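Local coordinates for putative peptidase (Chlamydophila abortus, PDB 3CE2), which is a putative zinc metallopeptidase of the M3B (PepF) family that probably degrades small bioactive peptides, at residues Gly378-Pro384 with Arg414-Phe419. Numbering follows the deposited sequence.
With ZN (zinc ion), chain G.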
ATOM      1  N   GLY A 378     -11.739   6.307   9.298  1.00 49.55           N
ATOM      2  CA  GLY A 378     -12.828   7.263   9.322  1.00 50.77           C
ATOM      3  C   GLY A 378     -13.712   6.848   8.182  1.00 51.50           C
ATOM      4  O   GLY A 378     -13.444   5.849   7.521  1.00 57.62           O
ATOM      5  N   CYS A 379     -14.782   7.581   7.946  1.00 55.35           N
ATOM      6  CA  CYS A 379     -15.590   7.292   6.769  1.00 58.53           C
ATOM      7  C   CYS A 379     -16.092   8.605   6.258  1.00 54.07           C
ATOM      8  O   CYS A 379     -15.701   9.667   6.770  1.00 51.72           O
ATOM      9  CB  CYS A 379     -16.774   6.388   7.109  1.00 62.62           C
ATOM     10  SG  CYS A 379     -17.788   7.099   8.423  1.00 63.67           S
ATOM     11  N   TYR A 380     -16.987   8.521   5.279  1.00 52.90           N
ATOM     12  CA  TYR A 380     -17.479   9.697   4.584  1.00 53.38           C
ATOM     13  C   TYR A 380     -17.992  10.736   5.553  1.00 51.47           C
ATOM     14  O   TYR A 380     -17.762  11.927   5.371  1.00 53.60           O
ATOM     15  CB  TYR A 380     -18.554   9.314   3.565  1.00 55.51           C
ATOM     16  CG  TYR A 380     -18.879  10.411   2.590  1.00 58.06           C
ATOM     17  CD1 TYR A 380     -18.029  10.688   1.515  1.00 56.56           C
ATOM     18  CD2 TYR A 380     -20.035  11.185   2.746  1.00 59.15           C
ATOM     19  CE1 TYR A 380     -18.323  11.702   0.613  1.00 61.05           C
ATOM     20  CE2 TYR A 380     -20.343  12.204   1.857  1.00 59.85           C
ATOM     21  CZ  TYR A 380     -19.488  12.459   0.786  1.00 62.76           C
ATOM     22  OH  TYR A 380     -19.796  13.467  -0.101  1.00 58.49           O
ATOM     23  N   ASP A 381     -18.627  10.276   6.622  1.00 59.46           N
ATOM     24  CA  ASP A 381     -19.297  11.185   7.551  1.00 69.30           C
ATOM     25  C   ASP A 381     -18.456  11.747   8.711  1.00 69.54           C
ATOM     26  O   ASP A 381     -18.826  12.748   9.327  1.00 68.42           O
ATOM     27  CB  ASP A 381     -20.602  10.546   8.032  1.00 72.83           C
ATOM     28  CG  ASP A 381     -21.618  10.407   6.897  1.00 76.62           C
ATOM     29  OD1 ASP A 381     -21.981  11.456   6.309  1.00 73.93           O
ATOM     30  OD2 ASP A 381     -22.029   9.265   6.575  1.00 77.11           O
ATOM     31  N   SER A 382     -17.306  11.133   8.973  1.00 68.38           N
ATOM     32  CA  SER A 382     -16.445  11.541  10.082  1.00 64.89           C
ATOM     33  C   SER A 382     -15.264  12.382   9.616  1.00 64.70           C
ATOM     34  O   SER A 382     -14.961  12.437   8.428  1.00 67.73           O
ATOM     35  CB  SER A 382     -15.904  10.290  10.764  1.00 63.08           C
ATOM     36  OG  SER A 382     -15.385   9.363   9.811  1.00 62.38           O
ATOM     37  N   HIS A 383     -14.573  13.021  10.549  1.00 64.04           N
ATOM     38  CA  HIS A 383     -13.263  13.527  10.205  1.00 67.22           C
ATOM     39  C   HIS A 383     -12.350  12.306  10.231  1.00 62.50           C
ATOM     40  O   HIS A 383     -12.817  11.224  10.575  1.00 57.73           O
ATOM     41  CB  HIS A 383     -12.792  14.668  11.120  1.00 69.02           C
ATOM     42  CG  HIS A 383     -13.180  14.507  12.549  1.00 72.09           C
ATOM     43  ND1 HIS A 383     -14.114  15.317  13.157  1.00 71.07           N
ATOM     44  CD2 HIS A 383     -12.747  13.648  13.500  1.00 76.74           C
ATOM     45  CE1 HIS A 383     -14.252  14.956  14.419  1.00 75.87           C
ATOM     46  NE2 HIS A 383     -13.429  13.948  14.655  1.00 81.89           N
ATOM     47  N   PRO A 384     -11.081  12.453   9.792  1.00 56.26           N
ATOM     48  CA  PRO A 384     -10.206  11.285   9.816  1.00 58.66           C
ATOM     49  C   PRO A 384      -9.804  10.967  11.257  1.00 63.00           C
ATOM     50  O   PRO A 384      -9.805  11.842  12.120  1.00 69.12           O
ATOM     51  CB  PRO A 384      -8.990  11.727   9.001  1.00 55.13           C
ATOM     52  CG  PRO A 384      -9.009  13.211   9.042  1.00 53.19           C
ATOM     53  CD  PRO A 384     -10.409  13.655   9.268  1.00 49.33           C
ATOM     54  N   ARG A 414     -13.177  13.575   0.916  1.00 47.99           N
ATOM     55  CA  ARG A 414     -14.536  13.489   1.462  1.00 50.30           C
ATOM     56  C   ARG A 414     -15.255  14.818   1.358  1.00 51.70           C
ATOM     57  O   ARG A 414     -16.441  14.867   1.041  1.00 53.47           O
ATOM     58  CB  ARG A 414     -14.501  13.061   2.923  1.00 48.98           C
ATOM     59  CG  ARG A 414     -14.270  11.584   3.096  1.00 51.46           C
ATOM     60  CD  ARG A 414     -13.791  11.283   4.480  1.00 49.75           C
ATOM     61  NE  ARG A 414     -13.283   9.929   4.526  1.00 51.68           N
ATOM     62  CZ  ARG A 414     -12.615   9.422   5.549  1.00 50.70           C
ATOM     63  NH1 ARG A 414     -12.393  10.152   6.638  1.00 53.64           N
ATOM     64  NH2 ARG A 414     -12.186   8.176   5.473  1.00 46.80           N
ATOM     65  N   LYS A 415     -14.512  15.885   1.632  1.00 45.18           N
ATOM     66  CA  LYS A 415     -14.992  17.246   1.517  1.00 44.38           C
ATOM     67  C   LYS A 415     -15.358  17.639   0.066  1.00 46.25           C
ATOM     68  O   LYS A 415     -16.178  18.515  -0.147  1.00 49.75           O
ATOM     69  CB  LYS A 415     -13.920  18.184   2.069  1.00 43.96           C
ATOM     70  CG  LYS A 415     -14.431  19.475   2.618  1.00 55.99           C
ATOM     71  CD  LYS A 415     -13.556  19.967   3.782  1.00 65.29           C
ATOM     72  CE  LYS A 415     -13.111  21.434   3.569  1.00 69.59           C
ATOM     73  NZ  LYS A 415     -11.941  21.574   2.609  1.00 67.44           N
ATOM     74  N   HIS A 416     -14.765  17.010  -0.936  1.00 44.17           N
ATOM     75  CA  HIS A 416     -15.056  17.427  -2.308  1.00 46.64           C
ATOM     76  C   HIS A 416     -15.708  16.375  -3.200  1.00 47.36           C
ATOM     77  O   HIS A 416     -16.052  16.687  -4.311  1.00 55.20           O
ATOM     78  CB  HIS A 416     -13.806  18.001  -3.004  1.00 47.91           C
ATOM     79  CG  HIS A 416     -13.322  19.301  -2.423  1.00 50.30           C
ATOM     80  ND1 HIS A 416     -12.358  19.367  -1.436  1.00 43.39           N
ATOM     81  CD2 HIS A 416     -13.676  20.586  -2.687  1.00 49.81           C
ATOM     82  CE1 HIS A 416     -12.123  20.634  -1.133  1.00 42.34           C
ATOM     83  NE2 HIS A 416     -12.916  21.393  -1.873  1.00 49.22           N
ATOM     84  N   GLN A 417     -15.905  15.142  -2.743  1.00 45.07           N
ATOM     85  CA  GLN A 417     -16.495  14.136  -3.634  1.00 38.12           C
ATOM     86  C   GLN A 417     -17.799  13.572  -3.118  1.00 40.45           C
ATOM     87  O   GLN A 417     -18.052  13.554  -1.914  1.00 44.57           O
ATOM     88  CB  GLN A 417     -15.524  12.978  -3.875  1.00 37.02           C
ATOM     89  CG  GLN A 417     -14.206  13.413  -4.393  1.00 32.82           C
ATOM     90  CD  GLN A 417     -14.305  13.872  -5.832  1.00 35.66           C
ATOM     91  OE1 GLN A 417     -15.123  13.362  -6.607  1.00 43.10           O
ATOM     92  NE2 GLN A 417     -13.440  14.794  -6.212  1.00 31.38           N
ATOM     93  N   PRO A 418     -18.634  13.067  -4.026  1.00 39.91           N
ATOM     94  CA  PRO A 418     -19.773  12.410  -3.430  1.00 38.75           C
ATOM     95  C   PRO A 418     -19.324  11.041  -2.874  1.00 45.63           C
ATOM     96  O   PRO A 418     -18.178  10.603  -3.103  1.00 44.38           O
ATOM     97  CB  PRO A 418     -20.753  12.273  -4.599  1.00 32.55           C
ATOM     98  CG  PRO A 418     -19.887  12.226  -5.815  1.00 38.98           C
ATOM     99  CD  PRO A 418     -18.623  12.987  -5.499  1.00 37.31           C
ATOM    100  N   PHE A 419     -20.220  10.389  -2.141  1.00 47.18           N
ATOM    101  CA  PHE A 419     -19.877   9.212  -1.349  1.00 43.52           C
ATOM    102  C   PHE A 419     -19.256   8.151  -2.216  1.00 43.24           C
ATOM    103  O   PHE A 419     -18.237   7.572  -1.874  1.00 43.58           O
ATOM    104  CB  PHE A 419     -21.118   8.658  -0.650  1.00 42.33           C
ATOM    105  CG  PHE A 419     -20.936   7.286  -0.098  1.00 43.05           C
ATOM    106  CD1 PHE A 419     -20.252   7.086   1.094  1.00 47.23           C
ATOM    107  CD2 PHE A 419     -21.438   6.187  -0.767  1.00 39.22           C
ATOM    108  CE1 PHE A 419     -20.072   5.803   1.613  1.00 43.96           C
ATOM    109  CE2 PHE A 419     -21.261   4.900  -0.251  1.00 46.08           C
ATOM    110  CZ  PHE A 419     -20.574   4.711   0.938  1.00 41.97           C
TER
HETATM  111 ZN    ZN G 706     -11.974  23.053  -2.812  0.50 51.01          ZN
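Tyr380 and Gln417 supply the hydrogen bond of this contact: the phenol OH of Tyr380 donates to Gln417 O over 2.5 Å, lying in the carbonyl plane at a C=O...O angle of 148°. Tyr380 CG stands anti to the backbone N (chi1 -166°), which carries the ring out of the Cys379-Ser382 type I turn and along the chain that follows helix 394-416.

Phe419 CA sits over one face of the Tyr380 ring, 3.8 Å from its centroid, a CH-pi contact. The Phe419 ring presents its edge to Tyr380 in an offset edge-to-face pair with planes at 85°, and Phe419 CD1 lies 3.7 Å from Tyr380 CB. Arg81 of helix 66-96 touches both side chains.

Arg414 runs extended past Tyr380 in the opposite sense. Cys379 O sits 3.1 Å above one face of the Arg414 guanidinium, offset toward its rim, and Arg414 NH2 is 3.3 Å from Gly378 O. Within the turn, Cys379 N donates nearly straight to Ser382 OG.

Two residues after Arg414, His416 NE2 binds a zinc ion at 2.1 Å, apart from this packing. One tyrosine hydrogen bond thus fixes the ring between hairpin loop and HExxH helix, whereas Arg414 meets Cys379 O face-on, in packing that is at most electrostatic.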